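Acetylene hydratase Ahy (Pelobacter acetylenicus, PDB 2E7Z) catalyses the hydration of acetylene to acetaldehyde, using a tungsten-bis(molybdopterin guanine dinucleotide) cofactor and one [4Fe-4S] cluster. Local coordinates at residues Glu101-Gln112 and Tyr404-Ser414; Arg670-Pro678 and Phe688-Val699. One frame throughout, in Å; residues are numbered along the deposited sequence.

Contact 1: Glu101-Gln112 and Tyr404-Ser414; sequences ESLGVSQTEINQ and YPVKAFFALAS. With MGD (2-amino-5,6-dimercapto-7-methyl-3,7,8a,9-tetrahydro-8-oxa-1,3,9,10-tetraaza-anthracen-4-one guanosine dinucleotide), chain E.
Leu103 lays its CD1 methyl over the centre of one face of the Phe410 ring, 3.9 Å from the centroid and only 5° off the normal, a well-formed CH-pi contact. Beside it the same methyl meets Ala408 CB, and further along Val105 CG1 comes to 4.0 Å from Leu412 CD1, the two side chains crossing obliquely; helices 118-126 and 491-501 pack on this face. On the opposite face, Ser106 CB rests against Phe409 CZ, and Ser106 OG lies 2.7 Å from Ser414 OG in a hydrogen bond that either hydroxyl could donate. A chi1 of 170° turns the Ser414 hydroxyl away from its backbone N and toward Ser106 OG, which also bonds to Tyr420 OH. The backbones between run parallel at 15°, with bonds from Ala408 N to Ser102 O as far as Thr108 N to Leu412 O: strands 103-107 and 408-412 are neighbours in a mixed seven-stranded sheet, and the loops after them reach the MGD. There Thr108 OG1 donates to MGD O2A (2.6 Å) and Asn111 ND2 to MGD O1A (2.9 Å), gripping one phosphate. Gln112 presses CG to 3.4 Å from Ala413 CB, while its NE2 donates to Thr108 O from above the carbonyl plane, across from Asn111 N. With an alanine here, Thr108 O would probably lose this second donor and a gap would open beside Ala413 CB.

Contact 2: Arg670-Pro678 and Phe688-Val699; sequences RIPHGRWCP and FSGAMLHNDAMV. With MGD (2-amino-5,6-dimercapto-7-methyl-3,7,8a,9-tetrahydro-8-oxa-1,3,9,10-tetraaza-anthracen-4-one guanosine dinucleotide), chain E.
His673 and Asp696 meet through a short, nearly straight hydrogen bond: ND1 of His673 donates to OD1 of Asp696 at 2.6 Å, with an angle of 167° at the hydrogen. The carboxylate oxygen lies in the imidazole plane at the ring edge and is approached on its syn side, although the two planes are turned 69° apart. A chi1 of 62° sets Asp696 CG between backbone N and carbonyl carbon and swings the carboxylate toward His673 and the pterin; its rotation about chi2 then splits the oxygens between them, OD1 to the histidine and OD2 to MGD N18 (2.9 Å) and MGD N19 (3.0 Å), which both donate to it. One face of the His673 ring lies against the pterin, with MGD C17 3.2 Å above its plane. Behind the carboxylate, Ile671 CD1, in one of two conformers, meets Val699 CG2 tip to tip at 3.6 Å. At the other end Trp676 turns its ring edge to Ser689, CE3 to CB, while Cys677 N donates to Ser689 O at 2.8 Å. Cys677 SG comes obliquely to the His694 ring, 3.7 Å from CD2; His694 ND1 bonds to Lys655 O. Between the two ends a water donates to His694 O and accepts from Arg675 N, joining the 672-678 loop to the last residue of helix 691-694. Together Asp696 and His673 form part of the pterin site, contributed here by the dinucleotide-binding domain.

Overall arrangement
Contact 1 closes before contact 2 opens, so the two follow in series along the chain and fall in different regions, the molybdopterin oxidoreductase region and the C-terminal dinucleotide-binding region. Their centres are 21 Å apart and their nearest atoms about 10 Å, with no direct touch. They share no sheet: contact 1 joins strands 103-107 and 408-412 of the seven-stranded mixed sheet, whereas contact 2 packs the end of strand 668-671, at the edge of a six-stranded sheet, and the loop after it against helix 691-694 and the 3-10 turn that follows. What connects them is one MGD molecule, held at one of its phosphates by contact 1 and at its pterin by contact 2, so that this half of the cofactor spans both regions.

Contact 1: Glu101-Gln112 and Tyr404-Ser414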
# COMPACT_ATOMS: atom_id res chain seq x y z
N GLU A 101 -20.13 -15.11 1.74
CA GLU A 101 -19.82 -13.69 1.70
C GLU A 101 -19.70 -13.07 3.10
O GLU A 101 -19.22 -11.96 3.22
CB GLU A 101 -20.86 -12.94 0.84
CG GLU A 101 -22.29 -12.98 1.38
CD GLU A 101 -23.10 -14.16 0.87
OE1 GLU A 101 -22.51 -15.15 0.38
OE2 GLU A 101 -24.34 -14.10 0.98
N SER A 102 -20.10 -13.82 4.13
CA SER A 102 -19.92 -13.34 5.50
C SER A 102 -18.51 -13.51 6.05
O SER A 102 -18.25 -13.10 7.19
CB SER A 102 -20.91 -14.01 6.44
OG SER A 102 -20.59 -15.36 6.69
N LEU A 103 -17.59 -14.07 5.26
CA LEU A 103 -16.16 -14.07 5.61
C LEU A 103 -15.48 -12.88 4.96
O LEU A 103 -15.48 -12.73 3.70
CB LEU A 103 -15.54 -15.38 5.09
CG LEU A 103 -14.01 -15.39 5.15
CD1 LEU A 103 -13.45 -15.36 6.59
CD2 LEU A 103 -13.44 -16.60 4.42
N GLY A 104 -14.87 -12.05 5.81
CA GLY A 104 -14.05 -10.93 5.37
C GLY A 104 -12.58 -11.24 5.65
O GLY A 104 -12.27 -11.91 6.65
N VAL A 105 -11.69 -10.77 4.78
CA VAL A 105 -10.25 -10.99 4.96
C VAL A 105 -9.49 -9.69 4.74
O VAL A 105 -9.77 -9.00 3.74
CB VAL A 105 -9.73 -12.11 4.00
CG1 VAL A 105 -8.20 -12.23 4.11
CG2 VAL A 105 -10.38 -13.43 4.29
N SER A 106 -8.56 -9.35 5.63
CA SER A 106 -7.63 -8.26 5.41
C SER A 106 -6.26 -8.90 5.34
O SER A 106 -5.79 -9.46 6.36
CB SER A 106 -7.75 -7.23 6.54
OG SER A 106 -6.77 -6.21 6.44
N GLN A 107 -5.61 -8.86 4.19
CA GLN A 107 -4.33 -9.54 3.99
C GLN A 107 -3.31 -8.61 3.40
O GLN A 107 -3.61 -7.94 2.39
CB GLN A 107 -4.52 -10.71 3.01
CG GLN A 107 -3.26 -11.47 2.65
CD GLN A 107 -3.34 -12.18 1.32
OE1 GLN A 107 -4.21 -11.85 0.49
NE2 GLN A 107 -2.45 -13.10 1.07
N THR A 108 -2.11 -8.55 3.97
CA THR A 108 -1.01 -7.86 3.31
C THR A 108 -0.03 -8.90 2.80
O THR A 108 0.84 -9.38 3.57
CB THR A 108 -0.31 -6.89 4.27
OG1 THR A 108 -1.28 -5.93 4.72
CG2 THR A 108 0.82 -6.18 3.55
N GLU A 109 -0.15 -9.27 1.53
CA GLU A 109 0.66 -10.37 1.04
C GLU A 109 2.13 -9.98 0.91
O GLU A 109 2.99 -10.87 1.00
CB GLU A 109 0.09 -10.94 -0.27
CG GLU A 109 0.91 -12.08 -0.87
CD GLU A 109 1.15 -13.26 0.08
OE1 GLU A 109 0.57 -13.31 1.20
OE2 GLU A 109 1.94 -14.13 -0.32
N ILE A 110 2.46 -8.70 0.70
CA ILE A 110 3.88 -8.39 0.57
C ILE A 110 4.66 -8.67 1.84
O ILE A 110 5.88 -8.85 1.78
CB ILE A 110 4.11 -6.93 0.06
CG1 ILE A 110 5.42 -6.80 -0.74
CG2 ILE A 110 4.02 -5.91 1.18
CD1 ILE A 110 5.45 -7.57 -2.09
N ASN A 111 3.96 -8.70 2.97
CA ASN A 111 4.64 -9.00 4.21
C ASN A 111 4.94 -10.48 4.42
O ASN A 111 5.64 -10.83 5.37
CB ASN A 111 3.84 -8.50 5.44
CG ASN A 111 3.75 -6.99 5.52
OD1 ASN A 111 4.53 -6.27 4.89
ND2 ASN A 111 2.78 -6.50 6.27
N GLN A 112 4.36 -11.33 3.57
CA GLN A 112 4.38 -12.78 3.77
C GLN A 112 5.01 -13.52 2.61
O GLN A 112 5.79 -14.44 2.78
CB GLN A 112 2.95 -13.27 3.96
CG GLN A 112 2.29 -12.68 5.20
CD GLN A 112 0.83 -13.02 5.22
OE1 GLN A 112 0.43 -14.01 5.81
NE2 GLN A 112 0.03 -12.21 4.54
N TYR A 404 -25.40 -6.55 4.45
CA TYR A 404 -25.57 -7.90 4.95
C TYR A 404 -24.48 -8.19 5.95
O TYR A 404 -23.47 -7.47 5.98
CB TYR A 404 -25.55 -8.94 3.81
CG TYR A 404 -24.31 -8.93 2.92
CD1 TYR A 404 -23.12 -9.53 3.34
CD2 TYR A 404 -24.35 -8.35 1.65
CE1 TYR A 404 -22.00 -9.54 2.54
CE2 TYR A 404 -23.23 -8.35 0.83
CZ TYR A 404 -22.05 -8.96 1.30
OH TYR A 404 -20.93 -9.02 0.49
N PRO A 405 -24.70 -9.21 6.79
CA PRO A 405 -23.69 -9.45 7.82
C PRO A 405 -22.38 -10.04 7.35
O PRO A 405 -22.35 -10.94 6.53
CB PRO A 405 -24.37 -10.44 8.77
CG PRO A 405 -25.79 -10.54 8.36
CD PRO A 405 -25.91 -10.04 6.97
N VAL A 406 -21.30 -9.53 7.92
CA VAL A 406 -19.98 -10.18 7.85
C VAL A 406 -19.67 -10.58 9.29
O VAL A 406 -19.78 -9.75 10.20
CB VAL A 406 -18.92 -9.22 7.32
CG1 VAL A 406 -17.50 -9.79 7.50
CG2 VAL A 406 -19.19 -8.92 5.85
N LYS A 407 -19.38 -11.87 9.50
CA LYS A 407 -19.32 -12.44 10.83
C LYS A 407 -18.07 -13.25 11.08
O LYS A 407 -17.85 -13.63 12.23
CB LYS A 407 -20.56 -13.32 11.08
CG LYS A 407 -21.82 -12.47 11.24
CD LYS A 407 -21.85 -11.73 12.57
CE LYS A 407 -23.14 -10.94 12.69
NZ LYS A 407 -23.14 -10.28 13.99
N ALA A 408 -17.27 -13.52 10.05
CA ALA A 408 -15.94 -14.10 10.24
C ALA A 408 -14.92 -13.15 9.62
O ALA A 408 -15.17 -12.61 8.55
CB ALA A 408 -15.81 -15.49 9.60
N PHE A 409 -13.77 -12.98 10.28
CA PHE A 409 -12.77 -12.04 9.82
C PHE A 409 -11.37 -12.60 10.04
O PHE A 409 -11.02 -13.02 11.16
CB PHE A 409 -12.98 -10.68 10.49
CG PHE A 409 -12.04 -9.60 10.00
CD1 PHE A 409 -10.80 -9.36 10.60
CD2 PHE A 409 -12.42 -8.81 8.91
CE1 PHE A 409 -9.97 -8.33 10.12
CE2 PHE A 409 -11.59 -7.75 8.47
CZ PHE A 409 -10.37 -7.55 9.04
N PHE A 410 -10.58 -12.66 8.96
CA PHE A 410 -9.20 -13.13 9.04
C PHE A 410 -8.27 -11.95 8.76
O PHE A 410 -8.42 -11.28 7.73
CB PHE A 410 -8.85 -14.24 8.04
CG PHE A 410 -9.61 -15.52 8.18
CD1 PHE A 410 -10.44 -15.79 9.25
CD2 PHE A 410 -9.46 -16.48 7.18
CE1 PHE A 410 -11.12 -17.02 9.34
CE2 PHE A 410 -10.13 -17.70 7.26
CZ PHE A 410 -10.93 -17.98 8.37
N ALA A 411 -7.28 -11.76 9.63
CA ALA A 411 -6.23 -10.76 9.45
C ALA A 411 -4.93 -11.50 9.18
O ALA A 411 -4.44 -12.20 10.08
CB ALA A 411 -6.11 -9.86 10.68
N LEU A 412 -4.37 -11.35 7.98
CA LEU A 412 -3.17 -12.08 7.56
C LEU A 412 -2.06 -11.08 7.34
O LEU A 412 -2.07 -10.32 6.38
CB LEU A 412 -3.42 -12.89 6.28
CG LEU A 412 -4.67 -13.78 6.30
CD1 LEU A 412 -4.93 -14.43 4.93
CD2 LEU A 412 -4.58 -14.81 7.40
N ALA A 413 -1.12 -11.04 8.30
CA ALA A 413 -0.04 -10.04 8.35
C ALA A 413 -0.61 -8.64 8.17
O ALA A 413 -0.09 -7.82 7.41
CB ALA A 413 1.06 -10.34 7.35
N SER A 414 -1.68 -8.36 8.92
CA SER A 414 -2.39 -7.10 8.81
C SER A 414 -2.95 -6.70 10.17
O SER A 414 -3.81 -7.40 10.73
CB SER A 414 -3.52 -7.25 7.76
OG SER A 414 -4.39 -6.11 7.77
PB MGD E . 0.42 -3.01 9.51
O1B MGD E . -0.97 -2.43 9.58
O2B MGD E . 1.47 -2.51 10.43
O3B MGD E . 1.04 -2.88 8.04
O3A MGD E . -0.19 -2.13 5.98
PA MGD E . 0.54 -3.42 6.61
O1A MGD E . 1.79 -3.78 5.88
O2A MGD E . -0.55 -4.45 6.78
O5' MGD E . 0.24 -4.60 9.73
C5' MGD E . 1.27 -5.47 9.32
C4' MGD E . 1.23 -6.65 10.27
O4' MGD E . 2.05 -7.69 9.71
C3' MGD E . 1.87 -6.38 11.63
O3' MGD E . 0.91 -6.67 12.66
C2' MGD E . 3.11 -7.29 11.72
O2' MGD E . 3.42 -7.82 13.03
C1' MGD E . 2.72 -8.39 10.78
N9 MGD E . 3.82 -9.10 10.11
C8 MGD E . 4.98 -8.57 9.63
N7 MGD E . 5.70 -9.51 8.99
C5 MGD E . 4.96 -10.64 9.00
C6 MGD E . 5.11 -12.00 8.50
O6 MGD E . 6.12 -12.35 7.87
N1 MGD E . 4.08 -12.83 8.74
C2 MGD E . 3.00 -12.53 9.46
N2 MGD E . 2.03 -13.48 9.61
N3 MGD E . 2.80 -11.31 9.94
C4 MGD E . 3.74 -10.37 9.73
C10 MGD E . 0.62 -1.18 5.29
C11 MGD E . -0.32 -0.29 4.51
O11 MGD E . -1.05 0.45 5.48
C12 MGD E . 0.47 0.62 3.60
S12 MGD E . 1.61 -0.07 2.53
C13 MGD E . 0.23 1.95 3.59
S13 MGD E . 1.18 3.03 2.68
C14 MGD E . -0.86 2.59 4.39
N15 MGD E . -0.34 3.38 5.49
C16 MGD E . -1.31 3.89 6.30
C17 MGD E . -1.21 5.17 7.02
O17 MGD E . -0.19 5.89 6.88
N18 MGD E . -2.24 5.54 7.79
C19 MGD E . -3.37 4.79 7.95
N19 MGD E . -4.37 5.22 8.75
N20 MGD E . -3.51 3.61 7.35
C21 MGD E . -2.55 3.13 6.54
N22 MGD E . -2.73 1.96 5.92
C23 MGD E . -1.82 1.50 4.90

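Contact 2: Arg670-Pro678 and Phe688-Val699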
# COMPACT_ATOMS: atom_id res chain seq x y z
N ARG A 670 2.04 17.27 11.96
CA ARG A 670 2.26 15.86 11.66
C ARG A 670 1.80 14.97 12.81
O ARG A 670 2.13 15.24 13.97
CB ARG A 670 3.75 15.59 11.38
CG ARG A 670 4.09 14.10 11.07
CD ARG A 670 4.34 13.27 12.34
NE ARG A 670 4.91 11.96 11.99
CZ ARG A 670 5.78 11.28 12.74
NH1 ARG A 670 6.21 11.77 13.91
NH2 ARG A 670 6.24 10.12 12.31
N ILE A 671 1.06 13.92 12.47
CA ILE A 671 0.82 12.80 13.38
C ILE A 671 1.38 11.52 12.73
O ILE A 671 1.38 11.39 11.51
CB ILE A 671 -0.68 12.64 13.75
CG1 ILE A 671 -1.51 12.14 12.57
CG2 ILE A 671 -1.25 13.98 14.26
CD1 ILE A 671 -3.01 12.01 12.86
N PRO A 672 1.88 10.58 13.55
CA PRO A 672 2.48 9.37 13.00
C PRO A 672 1.41 8.33 12.69
O PRO A 672 0.32 8.37 13.27
CB PRO A 672 3.33 8.86 14.16
CG PRO A 672 2.52 9.23 15.37
CD PRO A 672 1.89 10.58 15.03
N HIS A 673 1.71 7.40 11.78
CA HIS A 673 0.86 6.23 11.62
C HIS A 673 1.49 5.03 12.27
O HIS A 673 2.70 4.79 12.13
CB HIS A 673 0.68 5.90 10.16
CG HIS A 673 0.06 4.55 9.92
ND1 HIS A 673 -1.22 4.25 10.31
CD2 HIS A 673 0.55 3.44 9.33
CE1 HIS A 673 -1.50 3.00 9.98
NE2 HIS A 673 -0.44 2.48 9.39
N GLY A 674 0.67 4.22 12.93
CA GLY A 674 1.09 2.88 13.32
C GLY A 674 1.59 2.78 14.73
O GLY A 674 2.07 1.75 15.13
N ARG A 675 1.49 3.87 15.50
CA ARG A 675 2.06 3.87 16.84
C ARG A 675 1.19 3.15 17.86
O ARG A 675 0.00 3.43 17.99
CB ARG A 675 2.32 5.32 17.28
CG ARG A 675 3.54 5.89 16.64
CD ARG A 675 4.73 5.35 17.45
NE ARG A 675 5.98 5.72 16.88
CZ ARG A 675 7.16 5.53 17.45
NH1 ARG A 675 7.25 4.98 18.66
NH2 ARG A 675 8.23 5.92 16.81
N TRP A 676 1.80 2.20 18.57
CA TRP A 676 1.17 1.59 19.72
C TRP A 676 2.30 1.12 20.64
O TRP A 676 3.46 1.31 20.31
CB TRP A 676 0.22 0.45 19.34
CG TRP A 676 0.86 -0.73 18.64
CD1 TRP A 676 1.40 -0.76 17.37
CD2 TRP A 676 0.99 -2.06 19.16
NE1 TRP A 676 1.85 -2.03 17.07
CE2 TRP A 676 1.63 -2.84 18.16
CE3 TRP A 676 0.65 -2.66 20.39
CZ2 TRP A 676 1.92 -4.20 18.34
CZ3 TRP A 676 0.93 -4.02 20.58
CH2 TRP A 676 1.58 -4.77 19.56
N CYS A 677 1.95 0.51 21.76
CA CYS A 677 2.88 0.30 22.88
C CYS A 677 2.85 -1.17 23.32
O CYS A 677 2.14 -1.51 24.27
CB CYS A 677 2.45 1.20 24.04
SG CYS A 677 2.06 2.95 23.56
N PRO A 678 3.60 -2.04 22.63
CA PRO A 678 3.59 -3.49 22.89
C PRO A 678 4.02 -3.89 24.29
O PRO A 678 3.75 -5.02 24.71
CB PRO A 678 4.57 -4.04 21.85
CG PRO A 678 4.57 -3.03 20.75
CD PRO A 678 4.45 -1.72 21.47
N PHE A 688 -6.18 -1.27 23.87
CA PHE A 688 -5.45 -2.29 23.12
C PHE A 688 -4.00 -1.89 22.94
O PHE A 688 -3.49 -1.67 21.83
CB PHE A 688 -6.19 -2.62 21.80
CG PHE A 688 -7.58 -3.09 22.06
CD1 PHE A 688 -7.81 -4.38 22.49
CD2 PHE A 688 -8.66 -2.20 21.98
CE1 PHE A 688 -9.09 -4.81 22.82
CE2 PHE A 688 -9.94 -2.63 22.31
CZ PHE A 688 -10.17 -3.93 22.70
N SER A 689 -3.36 -1.77 24.11
CA SER A 689 -1.94 -1.44 24.19
C SER A 689 -1.65 -0.13 23.47
O SER A 689 -0.65 0.01 22.76
CB SER A 689 -1.06 -2.58 23.67
OG SER A 689 -1.35 -3.80 24.33
N GLY A 690 -2.53 0.85 23.69
CA GLY A 690 -2.32 2.19 23.15
C GLY A 690 -2.82 2.46 21.75
O GLY A 690 -2.77 3.59 21.29
N ALA A 691 -3.31 1.42 21.06
CA ALA A 691 -3.85 1.62 19.72
C ALA A 691 -4.89 2.74 19.67
O ALA A 691 -4.86 3.57 18.76
CB ALA A 691 -4.49 0.33 19.28
N MET A 692 -5.81 2.73 20.64
CA MET A 692 -6.93 3.68 20.65
C MET A 692 -6.51 5.07 21.08
O MET A 692 -7.30 6.01 20.96
CB MET A 692 -8.07 3.16 21.55
CG MET A 692 -8.61 1.73 21.20
SD MET A 692 -9.21 1.51 19.51
CE MET A 692 -10.70 2.54 19.57
N LEU A 693 -5.28 5.20 21.55
CA LEU A 693 -4.73 6.48 22.04
C LEU A 693 -3.74 7.10 21.06
O LEU A 693 -3.61 8.32 21.01
CB LEU A 693 -4.06 6.28 23.40
CG LEU A 693 -4.99 6.08 24.60
CD1 LEU A 693 -4.16 5.79 25.85
CD2 LEU A 693 -5.90 7.30 24.81
N HIS A 694 -3.01 6.29 20.31
CA HIS A 694 -1.87 6.82 19.56
C HIS A 694 -1.87 6.59 18.04
O HIS A 694 -0.92 7.06 17.40
CB HIS A 694 -0.53 6.31 20.13
CG HIS A 694 -0.42 6.48 21.60
ND1 HIS A 694 -0.34 7.73 22.20
CD2 HIS A 694 -0.34 5.57 22.60
CE1 HIS A 694 -0.24 7.57 23.51
NE2 HIS A 694 -0.23 6.28 23.78
N ASN A 695 -2.88 5.91 17.48
CA ASN A 695 -2.87 5.65 16.05
C ASN A 695 -3.62 6.72 15.30
O ASN A 695 -4.70 7.17 15.75
CB ASN A 695 -3.48 4.29 15.72
CG ASN A 695 -3.22 3.88 14.30
OD1 ASN A 695 -4.16 3.53 13.53
ND2 ASN A 695 -1.99 3.95 13.91
N ASP A 696 -3.11 7.08 14.12
CA ASP A 696 -3.74 8.09 13.27
C ASP A 696 -5.19 7.76 12.87
O ASP A 696 -6.01 8.65 12.71
CB ASP A 696 -2.91 8.43 12.03
CG ASP A 696 -2.69 7.25 11.09
OD1 ASP A 696 -2.57 6.10 11.59
OD2 ASP A 696 -2.64 7.46 9.87
N ALA A 697 -5.50 6.47 12.72
CA ALA A 697 -6.85 6.12 12.25
C ALA A 697 -7.94 6.53 13.24
O ALA A 697 -9.12 6.58 12.87
CB ALA A 697 -6.92 4.64 11.91
N MET A 698 -7.55 6.84 14.48
CA MET A 698 -8.50 7.39 15.44
C MET A 698 -9.12 8.72 15.00
O MET A 698 -10.18 9.10 15.49
CB MET A 698 -7.86 7.57 16.83
CG MET A 698 -7.56 6.26 17.59
SD MET A 698 -9.05 5.27 17.87
CE MET A 698 -9.98 6.39 18.91
N VAL A 699 -8.44 9.45 14.12
CA VAL A 699 -8.87 10.81 13.79
C VAL A 699 -9.26 10.98 12.35
O VAL A 699 -9.54 12.09 11.93
CB VAL A 699 -7.76 11.86 14.17
CG1 VAL A 699 -7.20 11.54 15.53
CG2 VAL A 699 -6.64 11.94 13.12
PB MGD E . 0.42 -3.01 9.51
O1B MGD E . -0.97 -2.43 9.58
O2B MGD E . 1.47 -2.51 10.43
O3B MGD E . 1.04 -2.88 8.04
O3A MGD E . -0.19 -2.13 5.98
PA MGD E . 0.54 -3.42 6.61
O1A MGD E . 1.79 -3.78 5.88
O2A MGD E . -0.55 -4.45 6.78
O5' MGD E . 0.24 -4.60 9.73
C5' MGD E . 1.27 -5.47 9.32
C4' MGD E . 1.23 -6.65 10.27
O4' MGD E . 2.05 -7.69 9.71
C3' MGD E . 1.87 -6.38 11.63
O3' MGD E . 0.91 -6.67 12.66
C2' MGD E . 3.11 -7.29 11.72
O2' MGD E . 3.42 -7.82 13.03
C1' MGD E . 2.72 -8.39 10.78
N9 MGD E . 3.82 -9.10 10.11
C8 MGD E . 4.98 -8.57 9.63
N7 MGD E . 5.70 -9.51 8.99
C5 MGD E . 4.96 -10.64 9.00
C6 MGD E . 5.11 -12.00 8.50
O6 MGD E . 6.12 -12.35 7.87
N1 MGD E . 4.08 -12.83 8.74
C2 MGD E . 3.00 -12.53 9.46
N2 MGD E . 2.03 -13.48 9.61
N3 MGD E . 2.80 -11.31 9.94
C4 MGD E . 3.74 -10.37 9.73
C10 MGD E . 0.62 -1.18 5.29
C11 MGD E . -0.32 -0.29 4.51
O11 MGD E . -1.05 0.45 5.48
C12 MGD E . 0.47 0.62 3.60
S12 MGD E . 1.61 -0.07 2.53
C13 MGD E . 0.23 1.95 3.59
S13 MGD E . 1.18 3.03 2.68
C14 MGD E . -0.86 2.59 4.39
N15 MGD E . -0.34 3.38 5.49
C16 MGD E . -1.31 3.89 6.30
C17 MGD E . -1.21 5.17 7.02
O17 MGD E . -0.19 5.89 6.88
N18 MGD E . -2.24 5.54 7.79
C19 MGD E . -3.37 4.79 7.95
N19 MGD E . -4.37 5.22 8.75
N20 MGD E . -3.51 3.61 7.35
C21 MGD E . -2.55 3.13 6.54
N22 MGD E . -2.73 1.96 5.92
C23 MGD E . -1.82 1.50 4.90
O HOH W 1 0.25 6.54 15.00
O HOH W 2 0.77 -5.47 24.36